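Local coordinates for iron-containing alcohol dehydrogenase (Ralstonia eutropha, PDB 3JZD), which probably catalyses the NAD(P)H-dependent reduction of maleylacetate to 3-oxoadipate, a step in the breakdown of aromatic compounds, at residues 163-168 with 212-217; 167-172 with 205-210. All coordinates share one frame; numbering follows the deposited sequence.

Contact 1 (163-168 with 212-217); sequences LPRGLS and NDPADL. With NAD (nicotinamide-adenine-dinucleotide), chain E.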
loop_
_atom_site.group_PDB
_atom_site.type_symbol
_atom_site.label_atom_id
_atom_site.label_comp_id
_atom_site.label_asym_id
_atom_site.label_seq_id
_atom_site.Cartn_x
_atom_site.Cartn_y
_atom_site.Cartn_z
ATOM N N LEU A 163 27.144 -0.301 -5.330
ATOM C CA LEU A 163 26.505 -0.091 -6.617
ATOM C C LEU A 163 27.293 1.106 -7.198
ATOM O O LEU A 163 27.367 2.142 -6.577
ATOM C CB LEU A 163 25.039 0.262 -6.452
ATOM C CG LEU A 163 24.223 0.417 -7.743
ATOM C CD1 LEU A 163 24.228 -0.873 -8.517
ATOM C CD2 LEU A 163 22.798 0.822 -7.399
ATOM N N PRO A 164 27.903 0.956 -8.374
ATOM C CA PRO A 164 28.716 2.067 -8.892
ATOM C C PRO A 164 27.946 3.354 -9.053
ATOM O O PRO A 164 26.708 3.355 -9.161
ATOM C CB PRO A 164 29.195 1.575 -10.254
ATOM C CG PRO A 164 29.125 0.083 -10.182
ATOM C CD PRO A 164 27.901 -0.196 -9.279
ATOM N N ARG A 165 28.708 4.444 -9.055
ATOM C CA ARG A 165 28.166 5.774 -9.134
ATOM C C ARG A 165 27.262 5.956 -10.368
ATOM O O ARG A 165 26.252 6.636 -10.288
ATOM C CB ARG A 165 29.309 6.776 -9.144
ATOM C CG ARG A 165 28.858 8.233 -9.134
ATOM C CD ARG A 165 30.044 9.194 -9.101
ATOM N NE ARG A 165 30.897 8.892 -7.958
ATOM C CZ ARG A 165 30.637 9.219 -6.696
ATOM N NH1 ARG A 165 29.554 9.901 -6.384
ATOM N NH2 ARG A 165 31.491 8.884 -5.742
ATOM N N GLY A 166 27.605 5.315 -11.483
ATOM C CA GLY A 166 26.806 5.442 -12.683
ATOM C C GLY A 166 25.450 4.731 -12.607
ATOM O O GLY A 166 24.364 5.337 -12.814
ATOM N N LEU A 167 25.501 3.440 -12.351
ATOM C CA LEU A 167 24.264 2.669 -12.232
ATOM C C LEU A 167 23.394 3.175 -11.061
ATOM O O LEU A 167 22.173 3.094 -11.140
ATOM C CB LEU A 167 24.552 1.173 -12.138
ATOM C CG LEU A 167 23.402 0.179 -12.227
ATOM C CD1 LEU A 167 22.539 0.485 -13.476
ATOM C CD2 LEU A 167 23.988 -1.317 -12.200
ATOM N N SER A 168 23.993 3.775 -10.028
ATOM C CA SER A 168 23.191 4.245 -8.888
ATOM C C SER A 168 22.255 5.337 -9.399
ATOM O O SER A 168 21.090 5.408 -8.983
ATOM C CB SER A 168 24.060 4.762 -7.739
ATOM O OG SER A 168 24.878 3.738 -7.161
ATOM N N ASN A 212 26.952 12.279 -3.587
ATOM C CA ASN A 212 27.904 12.937 -2.703
ATOM C C ASN A 212 28.619 11.880 -1.837
ATOM O O ASN A 212 29.817 11.984 -1.615
ATOM C CB ASN A 212 27.168 13.957 -1.830
ATOM C CG ASN A 212 28.076 14.643 -0.807
ATOM O OD1 ASN A 212 29.002 15.371 -1.164
ATOM N ND2 ASN A 212 27.776 14.446 0.476
ATOM N N ASP A 213 27.904 10.844 -1.381
ATOM C CA ASP A 213 28.526 9.833 -0.561
ATOM C C ASP A 213 27.916 8.462 -0.776
ATOM O O ASP A 213 26.942 8.137 -0.137
ATOM C CB ASP A 213 28.397 10.232 0.913
ATOM C CG ASP A 213 29.178 9.296 1.867
ATOM O OD1 ASP A 213 29.846 8.314 1.433
ATOM O OD2 ASP A 213 29.127 9.576 3.082
ATOM N N PRO A 214 28.546 7.618 -1.613
ATOM C CA PRO A 214 27.956 6.304 -1.838
ATOM C C PRO A 214 27.923 5.362 -0.634
ATOM O O PRO A 214 27.173 4.387 -0.684
ATOM C CB PRO A 214 28.769 5.721 -2.997
ATOM C CG PRO A 214 30.007 6.538 -3.034
ATOM C CD PRO A 214 29.705 7.873 -2.485
ATOM N N ALA A 215 28.682 5.657 0.431
ATOM C CA ALA A 215 28.672 4.832 1.663
ATOM C C ALA A 215 27.658 5.330 2.691
ATOM O O ALA A 215 27.572 4.801 3.781
ATOM C CB ALA A 215 30.100 4.761 2.307
ATOM N N ASP A 216 26.890 6.350 2.367
ATOM C CA ASP A 216 25.906 6.882 3.306
ATOM C C ASP A 216 24.705 5.935 3.343
ATOM O O ASP A 216 23.954 5.873 2.395
ATOM C CB ASP A 216 25.524 8.281 2.813
ATOM C CG ASP A 216 24.467 8.949 3.645
ATOM O OD1 ASP A 216 23.833 8.283 4.464
ATOM O OD2 ASP A 216 24.264 10.170 3.442
ATOM N N LEU A 217 24.551 5.155 4.413
ATOM C CA LEU A 217 23.484 4.165 4.467
ATOM C C LEU A 217 22.083 4.796 4.532
ATOM O O LEU A 217 21.148 4.158 4.117
ATOM C CB LEU A 217 23.692 3.146 5.600
ATOM C CG LEU A 217 24.902 2.238 5.405
ATOM C CD1 LEU A 217 25.231 1.476 6.724
ATOM C CD2 LEU A 217 24.651 1.288 4.272
HETATM P PA NAD E . 21.270 -5.766 -13.947
HETATM O O1A NAD E . 20.542 -6.732 -13.059
HETATM O O2A NAD E . 21.215 -6.264 -15.326
HETATM O O5B NAD E . 22.709 -5.401 -13.328
HETATM C C5B NAD E . 23.715 -4.794 -14.137
HETATM C C4B NAD E . 25.079 -5.109 -13.550
HETATM O O4B NAD E . 25.266 -4.486 -12.295
HETATM C C3B NAD E . 25.232 -6.603 -13.289
HETATM O O3B NAD E . 26.505 -7.049 -13.659
HETATM C C2B NAD E . 25.128 -6.740 -11.789
HETATM O O2B NAD E . 25.825 -7.865 -11.306
HETATM C C1B NAD E . 25.726 -5.413 -11.335
HETATM N N9A NAD E . 25.235 -5.000 -10.020
HETATM C C8A NAD E . 23.911 -4.965 -9.665
HETATM N N7A NAD E . 23.835 -4.508 -8.405
HETATM C C5A NAD E . 25.065 -4.260 -7.934
HETATM C C6A NAD E . 25.541 -3.824 -6.689
HETATM N N6A NAD E . 24.771 -3.236 -5.796
HETATM N N1A NAD E . 26.899 -3.721 -6.509
HETATM C C2A NAD E . 27.771 -4.038 -7.524
HETATM N N3A NAD E . 27.302 -4.457 -8.756
HETATM C C4A NAD E . 25.961 -4.590 -8.953
HETATM O O3 NAD E . 20.656 -4.275 -13.983
HETATM P PN NAD E . 19.157 -3.830 -13.601
HETATM O O1N NAD E . 19.032 -2.464 -14.274
HETATM O O2N NAD E . 18.923 -4.032 -12.157
HETATM O O5D NAD E . 18.188 -4.848 -14.288
HETATM C C5D NAD E . 17.727 -4.622 -15.588
HETATM C C4D NAD E . 17.119 -5.923 -16.071
HETATM O O4D NAD E . 15.998 -6.181 -15.262
HETATM C C3D NAD E . 16.602 -5.823 -17.492
HETATM O O3D NAD E . 16.586 -7.106 -18.038
HETATM C C2D NAD E . 15.206 -5.321 -17.295
HETATM O O2D NAD E . 14.394 -5.554 -18.418
HETATM C C1D NAD E . 14.824 -6.125 -16.051
HETATM N N1N NAD E . 13.691 -5.514 -15.337
HETATM C C2N NAD E . 12.523 -6.228 -15.259
HETATM C C3N NAD E . 11.425 -5.703 -14.593
HETATM C C7N NAD E . 10.166 -6.525 -14.425
HETATM O O7N NAD E . 9.090 -6.007 -13.704
HETATM N N7N NAD E . 10.057 -7.750 -14.904
HETATM C C4N NAD E . 11.530 -4.435 -13.999
HETATM C C5N NAD E . 12.722 -3.723 -14.075
HETATM C C6N NAD E . 13.816 -4.290 -14.733
#
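Arg165 and Pro214 meet in a small van der Waals contact at the protein surface, where the start of helix 165-182 comes beside the turn between helices 190-212 and 217-236. The touching atoms are few. NH2 of Arg165 lies 3.8 Å from CD of Pro214, with CG of the same proline ring almost as close. The two side chains cross at a slant. Arg165 leaves the backbone extended, then bends at its third torsion (chi3 -56°), which swings the guanidinium round toward the turn. The backbone N of Asn212 lies near the guanidinium plane, at its edge, but 4.5 Å from NH1. Arg165 also makes a cation-pi contact with Phe211, at the end of the neighbouring helix. The turn is held from within. It is a type I beta turn from Asp213 to Asp216, closed by Asp216 N to Asp213 O. Asp213 adds an Asx turn: its OD1 accepts from Ala215 N at 3.1 Å, met from above the carboxylate plane. Asp216 then caps helix 217-236 through its bond to Ala219 N. On the other segment Pro164 is the N-cap residue, and its O is gripped twice by Ser168. Ser168 OG reaches that oxygen at 2.7 Å from above the carbonyl plane, and Ser168 N completes the pair. Arg220 bonds to Ser168 OG, Leu163 O and Pro214 O, so it bridges both segments. The far side of segment 163-168 faces the cofactor. Leu163 CD1 lies 3.5 Å from C5A of the NAD adenine, and Leu167 CD2 lies 3.4 Å from the ribose O4B. The arrangement is a helix N-terminus beside a helix-connecting turn, at the adenosine end of the NAD pocket in an iron-containing alcohol dehydrogenase fold.

Contact 2 (167-172 with 205-210); sequences LSVTSA and AGIPAV
Ile207 packs against Ala172 and Val169 in a buried, apolar contact between helix segments 167-172 and 205-210, which run antiparallel. The axes of the short segments run at 174° and approach to 10.0 Å. The tight part is at Ala172. Its CB lies 3.6 Å from Ile207 CG1 and 3.7 Å from Ile207 CD1, so the methyl group sits against the longer branch of the isoleucine. The first torsion (chi1 -76°) sets CG1 anti to the carbonyl carbon and CG2 anti to the backbone N. The two branches therefore serve different partners: CG2 approaches Val169 CG1 more loosely, at 4.2 Å. The other end of the contact is also looser. There Val210 CG1 faces Ser168 CB at 4.1 Å, and the serine meets the valine through its carbon. Val210 also packs on Ala219 and Arg220 of helix 217-236. The more open side belongs to the back of helix 190-212, where Ala205 is exposed. Pro208 is partly exposed there and its CB points away from segment 167-172. Pro208 has no N-H to give to the preceding turn, and the helix is kinked there. Thr170 turns its CB away from segment 205-210 and packs on helix 257-272. The facing surfaces meet through carbon atoms alone. The hydroxyls bond elsewhere: Ser168 OG to Pro164 O, Thr170 OG1 to Glu259 OE2 and Ser171 OG to Tyr123 N. This implies that the two helices hold together here by shape and apolar burial, without a polar link between them.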
loop_
_atom_site.group_PDB
_atom_site.type_symbol
_atom_site.label_atom_id
_atom_site.label_comp_id
_atom_site.label_asym_id
_atom_site.label_seq_id
_atom_site.Cartn_x
_atom_site.Cartn_y
_atom_site.Cartn_z
ATOM N N LEU A 167 25.501 3.440 -12.351
ATOM C CA LEU A 167 24.264 2.669 -12.232
ATOM C C LEU A 167 23.394 3.175 -11.061
ATOM O O LEU A 167 22.173 3.094 -11.140
ATOM C CB LEU A 167 24.552 1.173 -12.138
ATOM C CG LEU A 167 23.402 0.179 -12.227
ATOM C CD1 LEU A 167 22.539 0.485 -13.476
ATOM C CD2 LEU A 167 23.988 -1.317 -12.200
ATOM N N SER A 168 23.993 3.775 -10.028
ATOM C CA SER A 168 23.191 4.245 -8.888
ATOM C C SER A 168 22.255 5.337 -9.399
ATOM O O SER A 168 21.090 5.408 -8.983
ATOM C CB SER A 168 24.060 4.762 -7.739
ATOM O OG SER A 168 24.878 3.738 -7.161
ATOM N N VAL A 169 22.757 6.186 -10.300
ATOM C CA VAL A 169 21.927 7.259 -10.870
ATOM C C VAL A 169 20.929 6.736 -11.897
ATOM O O VAL A 169 19.713 7.003 -11.789
ATOM C CB VAL A 169 22.784 8.389 -11.503
ATOM C CG1 VAL A 169 21.909 9.536 -12.029
ATOM C CG2 VAL A 169 23.795 8.938 -10.471
ATOM N N THR A 170 21.435 5.952 -12.846
ATOM C CA THR A 170 20.627 5.485 -13.954
ATOM C C THR A 170 19.543 4.482 -13.543
ATOM O O THR A 170 18.390 4.560 -14.025
ATOM C CB THR A 170 21.484 4.984 -15.126
ATOM O OG1 THR A 170 22.237 3.853 -14.716
ATOM C CG2 THR A 170 22.411 6.122 -15.672
ATOM N N SER A 171 19.861 3.617 -12.585
ATOM C CA SER A 171 18.853 2.687 -12.095
ATOM C C SER A 171 17.815 3.497 -11.314
ATOM O O SER A 171 16.663 3.165 -11.317
ATOM C CB SER A 171 19.462 1.618 -11.189
ATOM O OG SER A 171 18.469 0.670 -10.779
ATOM N N ALA A 172 18.241 4.571 -10.670
ATOM C CA ALA A 172 17.338 5.393 -9.879
ATOM C C ALA A 172 16.330 6.077 -10.783
ATOM O O ALA A 172 15.170 6.219 -10.410
ATOM C CB ALA A 172 18.122 6.405 -9.044
ATOM N N ALA A 205 15.593 13.051 -3.986
ATOM C CA ALA A 205 16.449 13.499 -2.900
ATOM C C ALA A 205 17.638 12.563 -2.693
ATOM O O ALA A 205 18.723 12.996 -2.319
ATOM C CB ALA A 205 15.665 13.562 -1.588
ATOM N N GLY A 206 17.423 11.276 -2.869
ATOM C CA GLY A 206 18.486 10.314 -2.680
ATOM C C GLY A 206 19.588 10.312 -3.735
ATOM O O GLY A 206 20.730 10.004 -3.424
ATOM N N ILE A 207 19.278 10.660 -4.976
ATOM C CA ILE A 207 20.306 10.636 -6.019
ATOM C C ILE A 207 21.480 11.548 -5.656
ATOM O O ILE A 207 22.638 11.103 -5.668
ATOM C CB ILE A 207 19.722 10.976 -7.420
ATOM C CG1 ILE A 207 18.959 9.764 -7.953
ATOM C CG2 ILE A 207 20.854 11.388 -8.389
ATOM C CD1 ILE A 207 17.903 10.055 -9.040
ATOM N N PRO A 208 21.199 12.808 -5.286
ATOM C CA PRO A 208 22.345 13.633 -4.971
ATOM C C PRO A 208 23.026 13.246 -3.675
ATOM O O PRO A 208 24.236 13.411 -3.558
ATOM C CB PRO A 208 21.779 15.067 -4.940
ATOM C CG PRO A 208 20.322 14.943 -4.940
ATOM C CD PRO A 208 19.973 13.599 -5.518
ATOM N N ALA A 209 22.288 12.714 -2.702
ATOM C CA ALA A 209 22.927 12.325 -1.458
ATOM C C ALA A 209 23.873 11.126 -1.706
ATOM O O ALA A 209 24.981 11.094 -1.193
ATOM C CB ALA A 209 21.858 12.019 -0.334
ATOM N N VAL A 210 23.437 10.184 -2.529
ATOM C CA VAL A 210 24.219 9.011 -2.841
ATOM C C VAL A 210 25.431 9.418 -3.687
ATOM O O VAL A 210 26.549 8.941 -3.450
ATOM C CB VAL A 210 23.357 7.926 -3.534
ATOM C CG1 VAL A 210 24.205 6.888 -4.217
ATOM C CG2 VAL A 210 22.432 7.300 -2.519
#

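Overall arrangement
Both contacts use the first turns of helix 165-182 and share Leu167 and Ser168; their centres lie about 7 Å apart. From the N terminus, the chain first builds the parallel sheet and then enters this helix after strand 152-155 and a short loop. It turns back through helix 190-212, whose segment 205-210 runs antiparallel to segment 167-172. Contact 2 closes the inner loop, with 32 residues between its segments. Contact 1 closes the outer loop, with 43 residues between, so contact 2 nests inside it without crossing. Together they tie the helix beginning beside the NAD to helix 190-212 and to the turn leading into helix 217-236.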